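Side-chain contacts in amino Transferase (Eubacterium rectale, PDB 3ELE), which probably transfers amino groups between amino acids and keto acids with pyridoxal-5'-phosphate as cofactor, as a class I and II aminotransferase: residues G107-L112 against K138-A143; F116-S121 against Y273-G278. All blocks are in the same frame, centred on the assembly; numbering follows the deposited sequence.

Contact 1: residues G107-L112 against K138-A143. With PLP (pyridoxal-5'-phosphate), chain E.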
ATOM      1  N   GLY A 107       5.709   2.940  -3.536  1.00 36.53           N
ATOM      2  CA  GLY A 107       5.758   3.167  -4.975  1.00 35.48           C
ATOM      3  C   GLY A 107       4.979   4.388  -5.424  1.00 35.63           C
ATOM      4  O   GLY A 107       4.260   5.023  -4.635  1.00 35.63           O
ATOM      5  N   ALA A 108       5.158   4.712  -6.708  1.00 34.12           N
ATOM      6  CA  ALA A 108       4.529   5.845  -7.358  1.00 34.82           C
ATOM      7  C   ALA A 108       3.007   5.767  -7.397  1.00 33.60           C
ATOM      8  O   ALA A 108       2.374   6.792  -7.305  1.00 35.39           O
ATOM      9  CB  ALA A 108       5.080   6.031  -8.771  1.00 36.28           C
ATOM     10  N   ALA A 109       2.428   4.570  -7.550  1.00 33.77           N
ATOM     11  CA  ALA A 109       0.952   4.411  -7.519  1.00 33.12           C
ATOM     12  C   ALA A 109       0.390   4.836  -6.172  1.00 32.37           C
ATOM     13  O   ALA A 109      -0.699   5.383  -6.109  1.00 31.87           O
ATOM     14  CB  ALA A 109       0.538   2.982  -7.813  1.00 32.87           C
ATOM     15  N   ALA A 110       1.126   4.546  -5.097  1.00 32.22           N
ATOM     16  CA  ALA A 110       0.739   4.957  -3.753  1.00 32.26           C
ATOM     17  C   ALA A 110       0.903   6.486  -3.599  1.00 32.31           C
ATOM     18  O   ALA A 110       0.044   7.132  -3.032  1.00 32.91           O
ATOM     19  CB  ALA A 110       1.542   4.207  -2.706  1.00 30.40           C
ATOM     20  N   SER A 111       1.979   7.049  -4.149  1.00 32.95           N
ATOM     21  CA  SER A 111       2.252   8.493  -4.079  1.00 32.42           C
ATOM     22  C   SER A 111       1.153   9.286  -4.784  1.00 32.18           C
ATOM     23  O   SER A 111       0.615  10.240  -4.226  1.00 31.93           O
ATOM     24  CB  SER A 111       3.630   8.832  -4.694  1.00 32.75           C
ATOM     25  OG  SER A 111       4.709   8.254  -3.968  1.00 31.57           O
ATOM     26  N   LEU A 112       0.804   8.861  -5.993  1.00 32.70           N
ATOM     27  CA  LEU A 112      -0.278   9.509  -6.787  1.00 32.63           C
ATOM     28  C   LEU A 112      -1.620   9.405  -6.079  1.00 34.10           C
ATOM     29  O   LEU A 112      -2.315  10.421  -5.932  1.00 34.58           O
ATOM     30  CB  LEU A 112      -0.361   8.892  -8.186  1.00 32.38           C
ATOM     31  CG  LEU A 112       0.855   9.174  -9.086  1.00 31.45           C
ATOM     32  CD1 LEU A 112       0.867   8.254 -10.298  1.00 36.39           C
ATOM     33  CD2 LEU A 112       0.904  10.642  -9.504  1.00 32.54           C
ATOM     34  N   LYS A 138      -6.589   7.922 -14.529  1.00 34.29           N
ATOM     35  CA  LYS A 138      -8.061   7.921 -14.419  1.00 34.23           C
ATOM     36  C   LYS A 138      -8.551   7.064 -13.244  1.00 32.86           C
ATOM     37  O   LYS A 138      -9.445   7.471 -12.519  1.00 31.97           O
ATOM     38  CB  LYS A 138      -8.727   7.464 -15.718  1.00 35.27           C
ATOM     39  CG  LYS A 138     -10.245   7.672 -15.734  1.00 36.93           C
ATOM     40  CD  LYS A 138     -10.885   7.216 -17.032  1.00 37.25           C
ATOM     41  CE  LYS A 138     -12.359   7.570 -17.067  1.00 44.28           C
ATOM     42  NZ  LYS A 138     -13.141   7.057 -15.905  1.00 47.35           N
ATOM     43  N   VAL A 139      -7.938   5.917 -13.022  1.00 32.88           N
ATOM     44  CA  VAL A 139      -8.325   5.042 -11.901  1.00 33.23           C
ATOM     45  C   VAL A 139      -8.032   5.711 -10.557  1.00 33.40           C
ATOM     46  O   VAL A 139      -8.881   5.684  -9.686  1.00 33.45           O
ATOM     47  CB  VAL A 139      -7.617   3.686 -11.955  1.00 33.07           C
ATOM     48  CG1 VAL A 139      -7.893   2.856 -10.665  1.00 31.76           C
ATOM     49  CG2 VAL A 139      -8.017   2.948 -13.235  1.00 32.37           C
ATOM     50  N   PHE A 140      -6.841   6.305 -10.419  1.00 33.39           N
ATOM     51  CA  PHE A 140      -6.441   6.973  -9.183  1.00 33.02           C
ATOM     52  C   PHE A 140      -7.296   8.221  -8.917  1.00 34.36           C
ATOM     53  O   PHE A 140      -7.743   8.434  -7.772  1.00 35.44           O
ATOM     54  CB  PHE A 140      -4.938   7.321  -9.143  1.00 34.43           C
ATOM     55  CG  PHE A 140      -3.998   6.152  -9.433  1.00 32.05           C
ATOM     56  CD1 PHE A 140      -4.272   4.858  -8.986  1.00 33.12           C
ATOM     57  CD2 PHE A 140      -2.795   6.381 -10.088  1.00 36.50           C
ATOM     58  CE1 PHE A 140      -3.372   3.797  -9.241  1.00 35.94           C
ATOM     59  CE2 PHE A 140      -1.898   5.336 -10.347  1.00 32.41           C
ATOM     60  CZ  PHE A 140      -2.194   4.047  -9.911  1.00 33.67           C
ATOM     61  N   VAL A 141      -7.553   9.011  -9.961  1.00 33.05           N
ATOM     62  CA  VAL A 141      -8.414  10.219  -9.844  1.00 32.30           C
ATOM     63  C   VAL A 141      -9.861   9.849  -9.489  1.00 32.24           C
ATOM     64  O   VAL A 141     -10.476  10.473  -8.589  1.00 33.32           O
ATOM     65  CB  VAL A 141      -8.339  11.090 -11.137  1.00 32.37           C
ATOM     66  CG1 VAL A 141      -9.452  12.083 -11.218  1.00 31.57           C
ATOM     67  CG2 VAL A 141      -6.990  11.803 -11.214  1.00 33.44           C
ATOM     68  N   ASN A 142     -10.409   8.873 -10.216  1.00 32.18           N
ATOM     69  CA  ASN A 142     -11.746   8.332  -9.942  1.00 33.31           C
ATOM     70  C   ASN A 142     -11.813   7.685  -8.572  1.00 34.29           C
ATOM     71  O   ASN A 142     -12.793   7.897  -7.863  1.00 35.55           O
ATOM     72  CB  ASN A 142     -12.202   7.323 -11.006  1.00 33.52           C
ATOM     73  CG  ASN A 142     -12.481   7.951 -12.367  1.00 32.54           C
ATOM     74  OD1 ASN A 142     -12.724   7.224 -13.310  1.00 38.10           O
ATOM     75  ND2 ASN A 142     -12.444   9.284 -12.475  1.00 32.86           N
ATOM     76  N   ALA A 143     -10.759   6.955  -8.172  1.00 34.30           N
ATOM     77  CA  ALA A 143     -10.708   6.339  -6.829  1.00 34.38           C
ATOM     78  C   ALA A 143     -10.759   7.361  -5.688  1.00 34.85           C
ATOM     79  O   ALA A 143     -11.175   7.018  -4.585  1.00 37.05           O
ATOM     80  CB  ALA A 143      -9.490   5.428  -6.666  1.00 33.69           C
TER
HETATM   81  N1  PLP E 500       3.834   6.663 -13.501  1.00 37.68           N
HETATM   82  C2  PLP E 500       4.157   6.288 -14.807  1.00 36.80           C
HETATM   83  C2A PLP E 500       4.100   7.311 -15.895  1.00 37.04           C
HETATM   84  C3  PLP E 500       4.562   4.966 -15.088  1.00 38.88           C
HETATM   85  O3  PLP E 500       4.898   4.593 -16.367  1.00 31.83           O
HETATM   86  C4  PLP E 500       4.604   3.999 -14.057  1.00 45.59           C
HETATM   87  C4A PLP E 500       4.604   2.548 -14.503  1.00 49.92           C
HETATM   88  O4A PLP E 500       3.538   1.976 -14.737  1.00 55.32           O
HETATM   89  C5  PLP E 500       4.271   4.409 -12.729  1.00 44.80           C
HETATM   90  C6  PLP E 500       3.883   5.746 -12.464  1.00 35.02           C
HETATM   91  C5A PLP E 500       4.251   3.453 -11.555  1.00 40.76           C
HETATM   92  O4P PLP E 500       5.459   3.387 -10.865  1.00 41.95           O
HETATM   93  P   PLP E 500       5.495   2.506  -9.516  1.00 42.04           P
HETATM   94  O1P PLP E 500       6.432   3.134  -8.525  1.00 36.27           O
HETATM   95  O2P PLP E 500       6.055   1.150  -9.833  1.00 39.54           O
HETATM   96  O3P PLP E 500       4.140   2.359  -8.903  1.00 30.73           O

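Contact 2: residues F116-S121 against Y273-G278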
ATOM      1  N   PHE A 116      -4.100  12.629  -4.891  1.00 32.01           N
ATOM      2  CA  PHE A 116      -5.489  12.858  -5.319  1.00 32.58           C
ATOM      3  C   PHE A 116      -6.448  12.737  -4.135  1.00 32.38           C
ATOM      4  O   PHE A 116      -7.379  13.555  -3.995  1.00 30.01           O
ATOM      5  CB  PHE A 116      -5.911  11.934  -6.451  1.00 33.15           C
ATOM      6  CG  PHE A 116      -5.019  11.997  -7.668  1.00 31.86           C
ATOM      7  CD1 PHE A 116      -4.755  13.212  -8.302  1.00 34.45           C
ATOM      8  CD2 PHE A 116      -4.490  10.822  -8.220  1.00 30.64           C
ATOM      9  CE1 PHE A 116      -3.933  13.262  -9.458  1.00 30.61           C
ATOM     10  CE2 PHE A 116      -3.687  10.857  -9.363  1.00 33.58           C
ATOM     11  CZ  PHE A 116      -3.403  12.076  -9.985  1.00 31.84           C
ATOM     12  N   ARG A 117      -6.192  11.753  -3.265  1.00 32.99           N
ATOM     13  CA  ARG A 117      -6.986  11.558  -2.045  1.00 34.69           C
ATOM     14  C   ARG A 117      -6.890  12.770  -1.097  1.00 34.89           C
ATOM     15  O   ARG A 117      -7.899  13.233  -0.575  1.00 36.52           O
ATOM     16  CB  ARG A 117      -6.561  10.269  -1.339  1.00 34.83           C
ATOM     17  CG  ARG A 117      -7.420   9.821  -0.164  1.00 40.12           C
ATOM     18  CD  ARG A 117      -8.904   9.731  -0.511  1.00 43.68           C
ATOM     19  NE  ARG A 117      -9.690   9.098   0.552  1.00 47.82           N
ATOM     20  CZ  ARG A 117      -9.962   7.794   0.671  1.00 46.44           C
ATOM     21  NH1 ARG A 117      -9.554   6.912  -0.225  1.00 45.60           N
ATOM     22  NH2 ARG A 117     -10.695   7.371   1.695  1.00 46.28           N
ATOM     23  N   ALA A 118      -5.676  13.288  -0.905  1.00 35.05           N
ATOM     24  CA  ALA A 118      -5.449  14.477  -0.061  1.00 35.20           C
ATOM     25  C   ALA A 118      -6.056  15.748  -0.651  1.00 34.40           C
ATOM     26  O   ALA A 118      -6.567  16.581   0.065  1.00 32.83           O
ATOM     27  CB  ALA A 118      -3.933  14.692   0.193  1.00 34.03           C
ATOM     28  N   LEU A 119      -5.987  15.884  -1.967  1.00 35.67           N
ATOM     29  CA  LEU A 119      -6.494  17.078  -2.644  1.00 35.96           C
ATOM     30  C   LEU A 119      -7.978  17.069  -3.031  1.00 36.62           C
ATOM     31  O   LEU A 119      -8.496  18.137  -3.249  1.00 37.05           O
ATOM     32  CB  LEU A 119      -5.617  17.391  -3.870  1.00 35.61           C
ATOM     33  CG  LEU A 119      -4.193  17.848  -3.528  1.00 34.11           C
ATOM     34  CD1 LEU A 119      -3.414  17.997  -4.788  1.00 36.07           C
ATOM     35  CD2 LEU A 119      -4.217  19.192  -2.755  1.00 37.52           C
ATOM     36  N   THR A 120      -8.663  15.914  -3.082  1.00 35.30           N
ATOM     37  CA  THR A 120     -10.102  15.870  -3.487  1.00 34.96           C
ATOM     38  C   THR A 120     -11.105  16.170  -2.330  1.00 34.80           C
ATOM     39  O   THR A 120     -11.243  15.394  -1.367  1.00 31.75           O
ATOM     40  CB  THR A 120     -10.449  14.536  -4.174  1.00 34.78           C
ATOM     41  OG1 THR A 120      -9.527  14.309  -5.253  1.00 34.62           O
ATOM     42  CG2 THR A 120     -11.901  14.524  -4.723  1.00 35.01           C
ATOM     43  N   SER A 121     -11.829  17.281  -2.446  1.00 35.60           N
ATOM     44  CA  SER A 121     -12.801  17.682  -1.428  1.00 35.75           C
ATOM     45  C   SER A 121     -14.247  17.709  -1.954  1.00 37.72           C
ATOM     46  O   SER A 121     -15.166  18.100  -1.209  1.00 41.29           O
ATOM     47  CB  SER A 121     -12.389  19.049  -0.871  1.00 36.51           C
ATOM     48  OG  SER A 121     -12.446  20.061  -1.868  1.00 39.58           O
ATOM     49  N   TYR A 273       0.783  18.628   4.256  1.00 32.88           N
ATOM     50  CA  TYR A 273       1.522  17.460   4.735  1.00 32.32           C
ATOM     51  C   TYR A 273       0.637  16.620   5.653  1.00 31.99           C
ATOM     52  O   TYR A 273       0.700  15.409   5.589  1.00 33.44           O
ATOM     53  CB  TYR A 273       2.804  17.867   5.433  1.00 33.36           C
ATOM     54  CG  TYR A 273       3.758  16.744   5.698  1.00 29.20           C
ATOM     55  CD1 TYR A 273       4.713  16.387   4.758  1.00 34.32           C
ATOM     56  CD2 TYR A 273       3.736  16.053   6.915  1.00 36.59           C
ATOM     57  CE1 TYR A 273       5.628  15.353   5.006  1.00 31.16           C
ATOM     58  CE2 TYR A 273       4.655  15.021   7.185  1.00 34.43           C
ATOM     59  CZ  TYR A 273       5.597  14.677   6.222  1.00 34.82           C
ATOM     60  OH  TYR A 273       6.501  13.668   6.484  1.00 32.30           O
ATOM     61  N   ALA A 274      -0.202  17.267   6.468  1.00 33.15           N
ATOM     62  CA  ALA A 274      -1.164  16.565   7.324  1.00 32.62           C
ATOM     63  C   ALA A 274      -2.128  15.759   6.452  1.00 32.61           C
ATOM     64  O   ALA A 274      -2.317  14.573   6.718  1.00 34.84           O
ATOM     65  CB  ALA A 274      -1.928  17.552   8.244  1.00 32.63           C
ATOM     66  N   ALA A 275      -2.661  16.365   5.375  1.00 30.66           N
ATOM     67  CA  ALA A 275      -3.603  15.674   4.453  1.00 28.85           C
ATOM     68  C   ALA A 275      -2.938  14.496   3.705  1.00 30.98           C
ATOM     69  O   ALA A 275      -3.573  13.485   3.434  1.00 30.41           O
ATOM     70  CB  ALA A 275      -4.218  16.650   3.476  1.00 28.13           C
ATOM     71  N   VAL A 276      -1.662  14.657   3.371  1.00 31.26           N
ATOM     72  CA  VAL A 276      -0.851  13.585   2.778  1.00 31.42           C
ATOM     73  C   VAL A 276      -0.780  12.409   3.763  1.00 31.93           C
ATOM     74  O   VAL A 276      -1.197  11.320   3.404  1.00 32.84           O
ATOM     75  CB  VAL A 276       0.517  14.110   2.315  1.00 31.52           C
ATOM     76  CG1 VAL A 276       1.505  12.947   1.947  1.00 28.72           C
ATOM     77  CG2 VAL A 276       0.300  15.070   1.120  1.00 25.99           C
ATOM     78  N   CYS A 277      -0.328  12.640   5.003  1.00 32.55           N
ATOM     79  CA  CYS A 277      -0.351  11.601   6.071  1.00 32.70           C
ATOM     80  C   CYS A 277      -1.734  10.955   6.279  1.00 32.79           C
ATOM     81  O   CYS A 277      -1.842   9.724   6.352  1.00 34.37           O
ATOM     82  CB  CYS A 277       0.140  12.158   7.409  1.00 33.75           C
ATOM     83  SG  CYS A 277       1.860  12.708   7.368  1.00 35.93           S
ATOM     84  N   GLY A 278      -2.774  11.777   6.357  1.00 31.53           N
ATOM     85  CA  GLY A 278      -4.141  11.289   6.484  1.00 32.78           C
ATOM     86  C   GLY A 278      -4.618  10.434   5.312  1.00 32.51           C
ATOM     87  O   GLY A 278      -5.296   9.442   5.520  1.00 32.04           O
TER

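Contact 1: residues G107-L112 against K138-A143
The wall of the pyridoxal-5'-phosphate pocket that cradles the cofactor phosphate is backed here by F140, whose ring lies against A109 and L112. CZ of F140 comes to 3.6 Å from CB of A109, and the carbonyl oxygen of A109 sits 4.2 Å above the centre of one face of the ring. L112 approaches obliquely: L112 CB is 4.0 Å from F140 CD2, and L112 CD1 is equally near F140 CE2. F140 CG is anti to its own carbonyl carbon (chi1 -53°), which carries the ring across to the other helix. In the fold type I scaffold of this family, the N-terminus of helix 108-119 faces the phosphate. A108 N donates to O1P of PLP at 2.7 Å, nearly straight at 163°, and A109 N reaches O3P at 3.1 Å. The helix dipole probably adds to this hold on the negative charge. G107, at the N-cap with phi 93°, lies beside the phosphate, its CA 3.6 Å from PLP O1P. S245, S247, Y220 and R256, with Y72 of the second subunit, also hydrogen-bond the cofactor. On helix 136-143, K138 NZ hydrogen-bonds N142 OD1 at 2.6 Å in the carbonyl plane.

Contact 2: residues F116-S121 against Y273-G278
F116 O is gripped twice by T120, which leaves helical geometry just after helix 108-119. T120 N donates to F116 O at 2.8 Å, and T120 OG1 donates to the same oxygen at 2.6 Å. The two donors arrive from opposite faces of the carbonyl plane, the hydroxyl 36° out of it. With OG1 turned back over the last turn (chi1 -53°), the threonine ties its own side chain to the helix it follows. The meeting with helix 269-282 is made a little earlier, at A118. Its CB points at the other helix and lies 3.5 Å from A275 O and 3.8 Å from A275 CB, while CG2 of V276 stands farther off at 4.3 Å. Small residues on both sides let the two helices of the PLP-binding domain come close, with CA atoms of A118 and A275 only 5.0 Å apart. A279 continues the packing along helix 269-282, where it meets A118 and R117. The second subunit adds to the surroundings: its V4 packs on A275, and its N5 ND2 hydrogen-bonds T120 O. Beyond the helix end, S121 N hydrogen-bonds D125 OD2 and S121 OG hydrogen-bonds R210 NH1.

Both contacts are buried and use helix 108-119, contact 1 its N-terminal turn and contact 2 its C-terminal end. The centre of contact 1 is about 11 Å from the centre of the chain, that of contact 2 about 20 Å. In contact 1 a phenylalanine ring packs behind a helix start whose N-H groups bind the phosphate; in contact 2 small alanines meet a neighbouring helix and a threonine closes the helix. F116 joins the two, its CD2 packing on F140 CB at 3.6 Å. Contact 1 packs on R281, A282 and G284 of the second subunit; contact 2 meets N-terminal residues of that subunit, and R117 NH2 gives a weak hydrogen bond to A143 O there.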